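Local coordinates for protein nitric oxide dioxygenase (Rhodothermus marinus DSM 4252, PDB 6WK3) that is assigned by family to nitric oxide dioxygenation and oxygen binding, and here serves as an engineered heme-containing carbene transferase, at residues C101-D104 with A105-V109; E116-L119 with Q120-E124. The protein carries 1 engineered substitution. One frame throughout, in Å; residues are numbered along the deposited sequence.

Contact 1. Residues C101-D104 with A105-V109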
loop_
_atom_site.group_PDB
_atom_site.type_symbol
_atom_site.label_atom_id
_atom_site.label_comp_id
_atom_site.label_asym_id
_atom_site.label_seq_id
_atom_site.Cartn_x
_atom_site.Cartn_y
_atom_site.Cartn_z
ATOM N N CYS A 101 -14.855 5.264 17.255
ATOM C CA CYS A 101 -15.865 4.827 16.295
ATOM C C CYS A 101 -16.057 3.318 16.310
ATOM O O CYS A 101 -17.173 2.837 16.075
ATOM C CB CYS A 101 -15.488 5.304 14.892
ATOM S SG CYS A 101 -15.250 7.101 14.779
ATOM N N LEU A 102 -14.992 2.558 16.580
ATOM C CA LEU A 102 -15.112 1.104 16.641
ATOM C C LEU A 102 -15.863 0.661 17.892
ATOM O O LEU A 102 -16.645 -0.298 17.848
ATOM C CB LEU A 102 -13.723 0.467 16.592
ATOM C CG LEU A 102 -13.612 -1.045 16.806
ATOM C CD1 LEU A 102 -14.422 -1.803 15.768
ATOM C CD2 LEU A 102 -12.149 -1.483 16.780
ATOM N N ARG A 103 -15.635 1.341 19.017
ATOM C CA ARG A 103 -16.383 1.035 20.233
ATOM C C ARG A 103 -17.879 1.202 20.004
ATOM O O ARG A 103 -18.674 0.314 20.332
ATOM C CB ARG A 103 -15.915 1.929 21.382
ATOM C CG ARG A 103 -16.411 1.483 22.750
ATOM C CD ARG A 103 -16.849 2.656 23.616
ATOM N NE ARG A 103 -15.871 3.740 23.657
ATOM C CZ ARG A 103 -16.124 4.985 23.268
ATOM N NH1 ARG A 103 -17.325 5.301 22.803
ATOM N NH2 ARG A 103 -15.179 5.915 23.338
ATOM N N ASP A 104 -18.277 2.333 19.422
ATOM C CA ASP A 104 -19.694 2.589 19.200
ATOM C C ASP A 104 -20.261 1.715 18.084
ATOM O O ASP A 104 -21.459 1.409 18.093
ATOM C CB ASP A 104 -19.915 4.076 18.909
ATOM C CG ASP A 104 -19.522 4.966 20.089
ATOM O OD1 ASP A 104 -19.553 4.482 21.244
ATOM O OD2 ASP A 104 -19.176 6.145 19.866
ATOM N N ALA A 105 -19.429 1.299 17.125
ATOM C CA ALA A 105 -19.886 0.320 16.144
ATOM C C ALA A 105 -20.222 -1.004 16.814
ATOM O O ALA A 105 -21.226 -1.643 16.479
ATOM C CB ALA A 105 -18.828 0.119 15.061
ATOM N N ILE A 106 -19.395 -1.430 17.772
ATOM C CA ILE A 106 -19.676 -2.664 18.501
ATOM C C ILE A 106 -20.919 -2.503 19.370
ATOM O O ILE A 106 -21.774 -3.394 19.418
ATOM C CB ILE A 106 -18.443 -3.083 19.327
ATOM C CG1 ILE A 106 -17.307 -3.520 18.398
ATOM C CG2 ILE A 106 -18.796 -4.213 20.285
ATOM C CD1 ILE A 106 -15.990 -3.810 19.111
ATOM N N LYS A 107 -21.049 -1.358 20.054
ATOM C CA LYS A 107 -22.236 -1.097 20.869
ATOM C C LYS A 107 -23.511 -1.166 20.038
ATOM O O LYS A 107 -24.541 -1.669 20.500
ATOM C CB LYS A 107 -22.127 0.273 21.538
ATOM C CG LYS A 107 -21.309 0.295 22.812
ATOM C CD LYS A 107 -21.285 1.692 23.420
ATOM C CE LYS A 107 -20.175 1.818 24.447
ATOM N NZ LYS A 107 -19.976 3.206 24.938
ATOM N N GLU A 108 -23.459 -0.667 18.806
ATOM C CA GLU A 108 -24.653 -0.614 17.973
ATOM C C GLU A 108 -24.998 -1.981 17.396
ATOM O O GLU A 108 -26.154 -2.416 17.460
ATOM C CB GLU A 108 -24.446 0.408 16.858
ATOM C CG GLU A 108 -25.706 0.873 16.170
ATOM C CD GLU A 108 -25.394 1.812 15.024
ATOM O OE1 GLU A 108 -25.245 1.324 13.879
ATOM O OE2 GLU A 108 -25.276 3.033 15.275
ATOM N N VAL A 109 -24.006 -2.680 16.843
ATOM C CA VAL A 109 -24.297 -3.904 16.105
ATOM C C VAL A 109 -24.661 -5.037 17.054
ATOM O O VAL A 109 -25.633 -5.765 16.825
ATOM C CB VAL A 109 -23.113 -4.277 15.196
ATOM C CG1 VAL A 109 -23.313 -5.668 14.616
ATOM C CG2 VAL A 109 -22.969 -3.247 14.074
#
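Arg-103, Asp-104 and Lys-107 form a salt-bridge network on helix 94-110, the G helix of the globin fold by its place in the chain, while Leu-102 and Ile-106 meet on its buried side. The backbone is satisfied in the alpha-helical way: each carbonyl of residues 101 to 104 takes the amide four positions on. Of these bonds, Lys-107 N to Arg-103 O is the straightest, at 2.9 Å and 162°, whereas the bond from the amide of Glu-108 to Asp-104 O is more bent.

Both oxygens of the Asp-104 carboxylate have partners. OD1 accepts a weak, bent bond from Arg-103 NH1 (2.8 Å, 126°) and forms a long ion pair with Lys-107 NZ at 3.9 Å; OD2 makes a salt bridge with Arg-39 of helix 18-39. Three cationic partners would probably keep the carboxylate deprotonated. Arg-103 reaches its neighbour by bending: CG stands anti to the backbone N (chi1 -167°), and the chain then turns at chi2 and chi3. Lys-107 instead runs extended beyond CG, lying alongside Arg-103 with CE 3.5 Å from CD of Arg-103. Its ammonium sits obliquely to the guanidinium, with NZ 4.0 Å from Arg-103 NH1, and the Asp-104 carboxylate, whose OD1 faces both, is likely to offset the like charges.

The buried side is apolar. Leu-102 also packs on Met-32 and Tyr-126, and its side chain comes to about 6 Å from a bound heme, which brings this face of the helix near the heme. Ile-106 sends CG1 back over the preceding turn, to 3.3 Å from Leu-102 O, and CD1 of Ile-106 continues from there to meet CD1 of Leu-102 at 4.2 Å.

Contact 2. Residues E116-L119 with Q120-E124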
loop_
_atom_site.group_PDB
_atom_site.type_symbol
_atom_site.label_atom_id
_atom_site.label_comp_id
_atom_site.label_asym_id
_atom_site.label_seq_id
_atom_site.Cartn_x
_atom_site.Cartn_y
_atom_site.Cartn_z
ATOM N N GLU A 116 -20.016 -3.989 29.036
ATOM C CA GLU A 116 -18.858 -3.133 29.277
ATOM C C GLU A 116 -17.575 -3.942 29.443
ATOM O O GLU A 116 -16.485 -3.432 29.154
ATOM C CB GLU A 116 -19.101 -2.238 30.492
ATOM C CG GLU A 116 -18.236 -0.976 30.506
ATOM C CD GLU A 116 -18.693 0.076 29.500
ATOM O OE1 GLU A 116 -17.877 0.956 29.146
ATOM O OE2 GLU A 116 -19.863 0.025 29.063
ATOM N N THR A 117 -17.672 -5.199 29.892
ATOM C CA THR A 117 -16.477 -6.039 29.940
ATOM C C THR A 117 -16.009 -6.400 28.537
ATOM O O THR A 117 -14.807 -6.370 28.251
ATOM C CB THR A 117 -16.726 -7.310 30.761
ATOM O OG1 THR A 117 -18.031 -7.828 30.474
ATOM C CG2 THR A 117 -16.608 -7.022 32.249
ATOM N N LEU A 118 -16.945 -6.734 27.643
ATOM C CA LEU A 118 -16.567 -7.054 26.270
ATOM C C LEU A 118 -15.942 -5.852 25.581
ATOM O O LEU A 118 -14.984 -5.995 24.815
ATOM C CB LEU A 118 -17.780 -7.548 25.483
ATOM C CG LEU A 118 -17.426 -8.075 24.091
ATOM C CD1 LEU A 118 -16.322 -9.112 24.191
ATOM C CD2 LEU A 118 -18.638 -8.652 23.371
ATOM N N LEU A 119 -16.466 -4.654 25.848
ATOM C CA LEU A 119 -15.889 -3.452 25.260
ATOM C C LEU A 119 -14.496 -3.182 25.814
ATOM O O LEU A 119 -13.610 -2.721 25.083
ATOM C CB LEU A 119 -16.815 -2.258 25.499
ATOM C CG LEU A 119 -18.140 -2.327 24.735
ATOM C CD1 LEU A 119 -19.179 -1.398 25.344
ATOM C CD2 LEU A 119 -17.924 -2.019 23.256
ATOM N N GLN A 120 -14.275 -3.469 27.100
ATOM C CA GLN A 120 -12.950 -3.268 27.677
ATOM C C GLN A 120 -11.946 -4.262 27.110
ATOM O O GLN A 120 -10.777 -3.918 26.896
ATOM C CB GLN A 120 -13.012 -3.382 29.198
ATOM C CG GLN A 120 -11.673 -3.158 29.889
ATOM C CD GLN A 120 -11.064 -1.808 29.550
ATOM O OE1 GLN A 120 -11.778 -0.825 29.351
ATOM N NE2 GLN A 120 -9.737 -1.754 29.482
ATOM N N ALA A 121 -12.379 -5.502 26.869
ATOM C CA ALA A 121 -11.497 -6.475 26.235
ATOM C C ALA A 121 -11.090 -6.009 24.843
ATOM O O ALA A 121 -9.910 -6.066 24.476
ATOM C CB ALA A 121 -12.176 -7.845 26.173
ATOM N N TRP A 122 -12.055 -5.518 24.058
ATOM C CA TRP A 122 -11.736 -5.067 22.707
ATOM C C TRP A 122 -10.914 -3.789 22.721
ATOM O O TRP A 122 -10.091 -3.582 21.825
ATOM C CB TRP A 122 -13.015 -4.886 21.890
ATOM C CG TRP A 122 -13.374 -6.152 21.194
ATOM C CD1 TRP A 122 -14.333 -7.052 21.564
ATOM C CD2 TRP A 122 -12.742 -6.692 20.027
ATOM N NE1 TRP A 122 -14.345 -8.112 20.687
ATOM C CE2 TRP A 122 -13.379 -7.914 19.736
ATOM C CE3 TRP A 122 -11.703 -6.255 19.193
ATOM C CZ2 TRP A 122 -13.013 -8.704 18.648
ATOM C CZ3 TRP A 122 -11.341 -7.040 18.112
ATOM C CH2 TRP A 122 -11.993 -8.252 17.848
ATOM N N LYS A 123 -11.106 -2.933 23.724
ATOM C CA LYS A 123 -10.246 -1.763 23.860
ATOM C C LYS A 123 -8.797 -2.178 24.060
ATOM O O LYS A 123 -7.891 -1.624 23.426
ATOM C CB LYS A 123 -10.717 -0.886 25.019
ATOM C CG LYS A 123 -9.932 0.403 25.169
ATOM C CD LYS A 123 -10.488 1.264 26.289
ATOM C CE LYS A 123 -9.952 2.685 26.208
ATOM N NZ LYS A 123 -8.464 2.722 26.310
ATOM N N GLU A 124 -8.558 -3.163 24.930
ATOM C CA GLU A 124 -7.196 -3.637 25.149
ATOM C C GLU A 124 -6.643 -4.318 23.904
ATOM O O GLU A 124 -5.486 -4.094 23.530
ATOM C CB GLU A 124 -7.153 -4.585 26.347
#
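Leu-118 and Trp-122, one turn apart on helix 116-145, the H helix of the globin fold by its place in the chain, lie side by side and point the same way. The leucine meets the five-membered part of the indole: its CD1 is 3.9 Å from Trp-122 CD1, and the same methyl lies 4.1 Å from Trp-122 NE1. Leu-118 leaves the helix with CG anti to its own amide nitrogen (chi1 -172°), and this carries the branch forward along the axis to the next turn, although its CB starts out pointing away.

The indole is also set against the backbone. Leu-118 O lies at the ring edge, near the ring plane, 3.5 Å from Trp-122 CD1, and the same carbonyl accepts the amide of Trp-122 at 3.1 Å and 160°. Backbone oxygen and leucine methyl thus meet the same pyrrole corner of the indole, both from the preceding turn, while its NE1 donates to Ser-17 OG and the ring packs on Val-14 of helix 8-16. Replacing Trp-122 by an alanine would probably leave Ser-17 OG without this donor and open a gap beside the Leu-118 methyl.

The other side chains point elsewhere. Leu-119 turns to helix 94-110, and Ala-121 shares Leu-13 of helix 8-16 with Leu-118. Lys-123 is extended until its last bend, its NZ making a weak, long ion pair with Asp-127. At the start of the helix, Thr-115 OG1 is hydrogen-bonded to Thr-117 OG1 and to the amide of Leu-118.

Apart from backbone bonds, the contact within these turns is thus apolar, and the one polar atom of the buried indole finds its partner outside the helix, a bond that probably limits rotation of the indole and ties it to Ser-17, just past helix 8-16.

In the fold
Both contacts are single-helix turns, partly buried, on the consecutive helices 94-110 and 116-145, with centres about 11 Å apart. Leu-119 of contact 2 joins them: its CD1 packs 3.5 Å from Lys-107 CE and its CD2 3.8 Å from Ile-106 CG2, while Ile-106 CD1 reaches Trp-122 CG at 4.1 Å. Ile-106 and Trp-122 thus belong to one apolar core. The chemistry diverges away from it. Contact 1 carries a charged network on its partly exposed flank, tied to helix 18-39, and its other side approaches the heme; contact 2 has exposed polar residues and an apolar pair of which the indole is buried and Leu-118 partly exposed, and faces helix 8-16.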